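Local coordinates for protein putative cytosine/guanine deaminase (Unidentified, PDB 2PAJ) that catalyses the zinc-dependent hydrolytic deamination of 2-amino-4-hydroxypteridines such as isoxanthopterin to 2,4-dihydroxypteridines, releasing ammonium, at residues V331-D336 and A344-E349; W72-H77 and A132-H137. All blocks are in the same frame, centred on the assembly; numbering follows the deposited sequence.

Contact 1 (V331-D336 and A344-E349); sequences VSIGVD and ADMISE. With ZN (zinc ion), chain B.
V335 and A344 mark the nearest backbone approach, 5.5 Å between their CA atoms, where the chain that has left strand 331-333 passes the entry to helix 346-359. The two backbones stay too far apart to pair, and apolar side chains fill the gap. V335 divides its work between two branches: CG2 lies against the methyl CB of A344, 3.5 Å away, while CG1 packs on SD of M346 at 3.8 Å and on the methylene CG of E349. A branched valine suits a place with neighbours on two sides, and the small A344 lets the chains come close. I333, with CG2 anti to its backbone N, offers that methyl to CE of M346, 3.5 Å away. The flexible methionine reaches it by bending at chi2 (-57°) and chi3 (-72°), which brings its end back to the strand. E349 also bends at chi2, laying its aliphatic part over V335; its OE1 lies 3.0 Å from G334 O, two acceptors that make no hydrogen bond with each other, while OE2 has a polar partner elsewhere.

D345 is the N-cap of the helix. Its OD1 takes the S348 N-H at 2.8 Å, from above the carboxylate plane, and more weakly that of I347; OD2 is met on its syn side by S348 OG, so the carboxylate caps the first turn of the helix, where M346 N is taken by S129 OG. At the other end of the contact D336 turns from the helix and binds zinc through OD1 at 2.0 Å, while OD2 is held by S310 OG. With H76, H78 and H248 completing the ligands, this is the aspartate after the eighth barrel strand that marks the metal site of amidohydrolases.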
loop_
_atom_site.group_PDB
_atom_site.type_symbol
_atom_site.label_atom_id
_atom_site.label_comp_id
_atom_site.label_asym_id
_atom_site.label_seq_id
_atom_site.Cartn_x
_atom_site.Cartn_y
_atom_site.Cartn_z
ATOM N N VAL A 331 -12.760 2.837 -2.246
ATOM C CA VAL A 331 -11.941 1.857 -2.937
ATOM C C VAL A 331 -10.472 2.263 -2.956
ATOM O O VAL A 331 -10.131 3.384 -3.323
ATOM C CB VAL A 331 -12.433 1.690 -4.394
ATOM C CG1 VAL A 331 -11.552 0.703 -5.144
ATOM C CG2 VAL A 331 -13.892 1.242 -4.403
ATOM N N SER A 332 -9.604 1.349 -2.543
ATOM C CA SER A 332 -8.173 1.607 -2.534
ATOM C C SER A 332 -7.496 0.476 -3.285
ATOM O O SER A 332 -8.102 -0.557 -3.549
ATOM C CB SER A 332 -7.627 1.699 -1.096
ATOM O OG SER A 332 -7.716 0.469 -0.391
ATOM N N ILE A 333 -6.234 0.672 -3.632
ATOM C CA ILE A 333 -5.512 -0.341 -4.368
ATOM C C ILE A 333 -4.342 -0.945 -3.599
ATOM O O ILE A 333 -3.653 -0.273 -2.839
ATOM C CB ILE A 333 -5.037 0.238 -5.723
ATOM C CG1 ILE A 333 -6.259 0.637 -6.540
ATOM C CG2 ILE A 333 -4.232 -0.788 -6.501
ATOM C CD1 ILE A 333 -5.941 1.120 -7.906
ATOM N N GLY A 334 -4.151 -2.241 -3.785
ATOM C CA GLY A 334 -3.062 -2.921 -3.134
ATOM C C GLY A 334 -2.597 -4.033 -4.043
ATOM O O GLY A 334 -3.266 -4.385 -4.996
ATOM N N VAL A 335 -1.434 -4.572 -3.735
ATOM C CA VAL A 335 -0.826 -5.671 -4.474
ATOM C C VAL A 335 -0.345 -6.509 -3.305
ATOM O O VAL A 335 0.482 -6.025 -2.534
ATOM C CB VAL A 335 0.397 -5.162 -5.302
ATOM C CG1 VAL A 335 0.351 -3.669 -5.379
ATOM C CG2 VAL A 335 1.735 -5.594 -4.681
ATOM N N ASP A 336 -0.833 -7.729 -3.112
ATOM C CA ASP A 336 -0.337 -8.440 -1.938
ATOM C C ASP A 336 0.576 -9.629 -2.130
ATOM O O ASP A 336 0.303 -10.504 -2.935
ATOM C CB ASP A 336 -1.491 -8.835 -1.008
ATOM C CG ASP A 336 -2.377 -9.945 -1.567
ATOM O OD1 ASP A 336 -2.623 -10.925 -0.824
ATOM O OD2 ASP A 336 -2.848 -9.841 -2.715
ATOM N N ALA A 344 4.412 -7.462 -8.056
ATOM C CA ALA A 344 4.049 -6.675 -6.888
ATOM C C ALA A 344 4.536 -5.222 -6.874
ATOM O O ALA A 344 5.369 -4.836 -6.050
ATOM C CB ALA A 344 4.517 -7.401 -5.631
ATOM N N ASP A 345 4.018 -4.425 -7.801
ATOM C CA ASP A 345 4.352 -3.008 -7.877
ATOM C C ASP A 345 3.063 -2.296 -8.248
ATOM O O ASP A 345 2.201 -2.867 -8.920
ATOM C CB ASP A 345 5.478 -2.745 -8.894
ATOM C CG ASP A 345 5.128 -3.183 -10.308
ATOM O OD1 ASP A 345 4.625 -2.343 -11.088
ATOM O OD2 ASP A 345 5.362 -4.368 -10.640
ATOM N N MET A 346 2.919 -1.064 -7.778
ATOM C CA MET A 346 1.704 -0.311 -8.020
ATOM C C MET A 346 1.402 0.026 -9.471
ATOM O O MET A 346 0.258 0.307 -9.813
ATOM C CB MET A 346 1.686 0.957 -7.155
ATOM C CG MET A 346 1.218 0.733 -5.706
ATOM S SD MET A 346 -0.440 0.003 -5.536
ATOM C CE MET A 346 -1.457 1.341 -5.997
ATOM N N ILE A 347 2.402 -0.008 -10.337
ATOM C CA ILE A 347 2.135 0.290 -11.734
ATOM C C ILE A 347 1.485 -0.905 -12.440
ATOM O O ILE A 347 0.483 -0.745 -13.139
ATOM C CB ILE A 347 3.421 0.764 -12.431
ATOM C CG1 ILE A 347 3.579 2.264 -12.172
ATOM C CG2 ILE A 347 3.372 0.487 -13.918
ATOM C CD1 ILE A 347 4.963 2.781 -12.363
ATOM N N SER A 348 2.030 -2.100 -12.232
ATOM C CA SER A 348 1.460 -3.299 -12.822
ATOM C C SER A 348 0.022 -3.441 -12.342
ATOM O O SER A 348 -0.868 -3.806 -13.117
ATOM C CB SER A 348 2.243 -4.534 -12.388
ATOM O OG SER A 348 3.612 -4.418 -12.730
ATOM N N GLU A 349 -0.189 -3.147 -11.059
ATOM C CA GLU A 349 -1.499 -3.243 -10.424
ATOM C C GLU A 349 -2.505 -2.253 -10.965
ATOM O O GLU A 349 -3.647 -2.597 -11.256
ATOM C CB GLU A 349 -1.360 -3.058 -8.907
ATOM C CG GLU A 349 -1.172 -4.360 -8.143
ATOM C CD GLU A 349 -2.418 -5.235 -8.181
ATOM O OE1 GLU A 349 -3.530 -4.701 -7.982
ATOM O OE2 GLU A 349 -2.298 -6.455 -8.391
HETATM ZN ZN ZN B . -3.468 -10.742 1.023
#

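Contact 2 (W72-H77 and A132-H137); sequences WVNTHH and ATVADH. With ZN (zinc ion), chain B.
The rings of H76 and H137 meet rim to rim, neither over the other's face, with centroids 5.3 Å apart and planes inclined at 58°. H137 ND1 lies at the edge of the H76 ring, in its plane, 3.2 Å from CE1; H77's ring is approached obliquely by A135 O and D136 OD1. With CG anti to its backbone N (chi1 -174°), H76 carries NE2 to the zinc at 2.3 Å. H137 is steadied at both ends: its NE2 is hydrogen-bonded to the backbone carbonyl A218 O, and its backbone N gives a 2.8 Å bond to H77 O.

Farther back the strands run parallel. N74 N donates to T133 O at 2.9 Å, while W72 O receives A132 N and, weakly, T133 N. V73 and T133 lie side by side, beta-branched residues suited to an extended strand, and the small A135 lets its CB pack against N74 O and T75 CA. N74 OD1 accepts from V335 N, across to segment 331-336, while its ND2 makes a weak bond to H76 O. These are the first two strands of the amidohydrolase TIM barrel, the first ending in the His-X-His motif, H76 and H78, that binds the metal.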
loop_
_atom_site.group_PDB
_atom_site.type_symbol
_atom_site.label_atom_id
_atom_site.label_comp_id
_atom_site.label_asym_id
_atom_site.label_seq_id
_atom_site.Cartn_x
_atom_site.Cartn_y
_atom_site.Cartn_z
ATOM N N TRP A 72 2.006 6.727 -5.254
ATOM C CA TRP A 72 1.004 5.709 -4.960
ATOM C C TRP A 72 0.893 5.375 -3.478
ATOM O O TRP A 72 1.828 5.541 -2.701
ATOM C CB TRP A 72 1.304 4.398 -5.700
ATOM C CG TRP A 72 1.423 4.502 -7.181
ATOM C CD1 TRP A 72 2.561 4.370 -7.928
ATOM C CD2 TRP A 72 0.376 4.832 -8.095
ATOM N NE1 TRP A 72 2.288 4.611 -9.248
ATOM C CE2 TRP A 72 0.952 4.898 -9.383
ATOM C CE3 TRP A 72 -0.997 5.088 -7.954
ATOM C CZ2 TRP A 72 0.204 5.205 -10.529
ATOM C CZ3 TRP A 72 -1.739 5.393 -9.081
ATOM C CH2 TRP A 72 -1.135 5.451 -10.358
ATOM N N VAL A 73 -0.281 4.888 -3.109
ATOM C CA VAL A 73 -0.579 4.469 -1.754
ATOM C C VAL A 73 -1.041 3.013 -1.851
ATOM O O VAL A 73 -2.117 2.722 -2.369
ATOM C CB VAL A 73 -1.707 5.323 -1.136
ATOM C CG1 VAL A 73 -1.929 4.925 0.312
ATOM C CG2 VAL A 73 -1.355 6.784 -1.233
ATOM N N ASN A 74 -0.206 2.102 -1.375
ATOM C CA ASN A 74 -0.526 0.683 -1.387
ATOM C C ASN A 74 -1.213 0.355 -0.069
ATOM O O ASN A 74 -0.641 0.562 0.989
ATOM C CB ASN A 74 0.758 -0.135 -1.539
ATOM C CG ASN A 74 0.529 -1.618 -1.370
ATOM O OD1 ASN A 74 -0.069 -2.263 -2.224
ATOM N ND2 ASN A 74 0.999 -2.166 -0.253
ATOM N N THR A 75 -2.437 -0.157 -0.139
ATOM C CA THR A 75 -3.197 -0.473 1.060
ATOM C C THR A 75 -3.274 -1.939 1.483
ATOM O O THR A 75 -4.040 -2.273 2.382
ATOM C CB THR A 75 -4.627 0.071 0.961
ATOM O OG1 THR A 75 -5.316 -0.557 -0.122
ATOM C CG2 THR A 75 -4.598 1.556 0.728
ATOM N N HIS A 76 -2.492 -2.810 0.849
ATOM C CA HIS A 76 -2.467 -4.227 1.210
ATOM C C HIS A 76 -1.243 -4.924 0.619
ATOM O O HIS A 76 -0.919 -4.729 -0.544
ATOM C CB HIS A 76 -3.747 -4.923 0.761
ATOM C CG HIS A 76 -3.842 -6.343 1.223
ATOM N ND1 HIS A 76 -3.877 -6.691 2.554
ATOM C CD2 HIS A 76 -3.848 -7.505 0.532
ATOM C CE1 HIS A 76 -3.892 -8.007 2.663
ATOM N NE2 HIS A 76 -3.874 -8.526 1.450
ATOM N N HIS A 77 -0.576 -5.743 1.432
ATOM C CA HIS A 77 0.650 -6.428 1.022
ATOM C C HIS A 77 1.022 -7.558 1.987
ATOM O O HIS A 77 0.410 -7.717 3.035
ATOM C CB HIS A 77 1.797 -5.414 1.012
ATOM C CG HIS A 77 2.887 -5.724 0.032
ATOM N ND1 HIS A 77 3.241 -7.010 -0.318
ATOM C CD2 HIS A 77 3.734 -4.906 -0.640
ATOM C CE1 HIS A 77 4.259 -6.971 -1.159
ATOM N NE2 HIS A 77 4.577 -5.707 -1.370
ATOM N N ALA A 132 4.904 5.756 -2.487
ATOM C CA ALA A 132 5.584 6.379 -1.350
ATOM C C ALA A 132 5.020 5.931 0.013
ATOM O O ALA A 132 5.695 6.017 1.041
ATOM C CB ALA A 132 5.512 7.894 -1.482
ATOM N N THR A 133 3.778 5.451 0.002
ATOM C CA THR A 133 3.107 4.973 1.205
ATOM C C THR A 133 2.784 3.499 1.007
ATOM O O THR A 133 1.994 3.138 0.145
ATOM C CB THR A 133 1.788 5.717 1.473
ATOM O OG1 THR A 133 1.978 7.121 1.282
ATOM C CG2 THR A 133 1.343 5.476 2.896
ATOM N N VAL A 134 3.405 2.652 1.816
ATOM C CA VAL A 134 3.191 1.221 1.729
ATOM C C VAL A 134 2.520 0.703 2.992
ATOM O O VAL A 134 2.797 1.170 4.089
ATOM C CB VAL A 134 4.531 0.483 1.544
ATOM C CG1 VAL A 134 4.276 -0.981 1.247
ATOM C CG2 VAL A 134 5.353 1.144 0.451
ATOM N N ALA A 135 1.620 -0.252 2.824
ATOM C CA ALA A 135 0.920 -0.853 3.943
ATOM C C ALA A 135 1.153 -2.350 3.817
ATOM O O ALA A 135 0.827 -2.948 2.790
ATOM C CB ALA A 135 -0.576 -0.538 3.884
ATOM N N ASP A 136 1.756 -2.950 4.840
ATOM C CA ASP A 136 1.998 -4.380 4.806
ATOM C C ASP A 136 1.141 -5.122 5.825
ATOM O O ASP A 136 1.061 -4.727 6.986
ATOM C CB ASP A 136 3.476 -4.687 5.050
ATOM C CG ASP A 136 3.762 -6.183 5.049
ATOM O OD1 ASP A 136 3.471 -6.854 4.033
ATOM O OD2 ASP A 136 4.267 -6.697 6.070
ATOM N N HIS A 137 0.483 -6.183 5.360
ATOM C CA HIS A 137 -0.357 -7.021 6.207
ATOM C C HIS A 137 0.587 -8.114 6.679
ATOM O O HIS A 137 0.602 -9.226 6.149
ATOM C CB HIS A 137 -1.519 -7.622 5.404
ATOM C CG HIS A 137 -2.566 -8.276 6.255
ATOM N ND1 HIS A 137 -3.651 -8.937 5.724
ATOM C CD2 HIS A 137 -2.698 -8.359 7.600
ATOM C CE1 HIS A 137 -4.408 -9.400 6.702
ATOM N NE2 HIS A 137 -3.851 -9.063 7.849
HETATM ZN ZN ZN B . -3.468 -10.742 1.023
#

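Along the chain contact 2 closes before contact 1 opens, yet their centres are only 8 Å apart. Segment 72-77 pairs with strand 131-136, and just past its strand T75 meets the end of strand 331-333: I333 O lies 3.0 Å from T75 N, and S332 OG 2.6 Å from T75 OG1, both probable hydrogen bonds. First and last strands of the barrel thus meet here, closing the ring. Helix 346-359, part of contact 1, also touches contact 2, since M346 packs on W72 and N74. Because H76 and D336 emerge from these adjoining strand ends, closing the barrel brings ligands distant in sequence to one zinc ion.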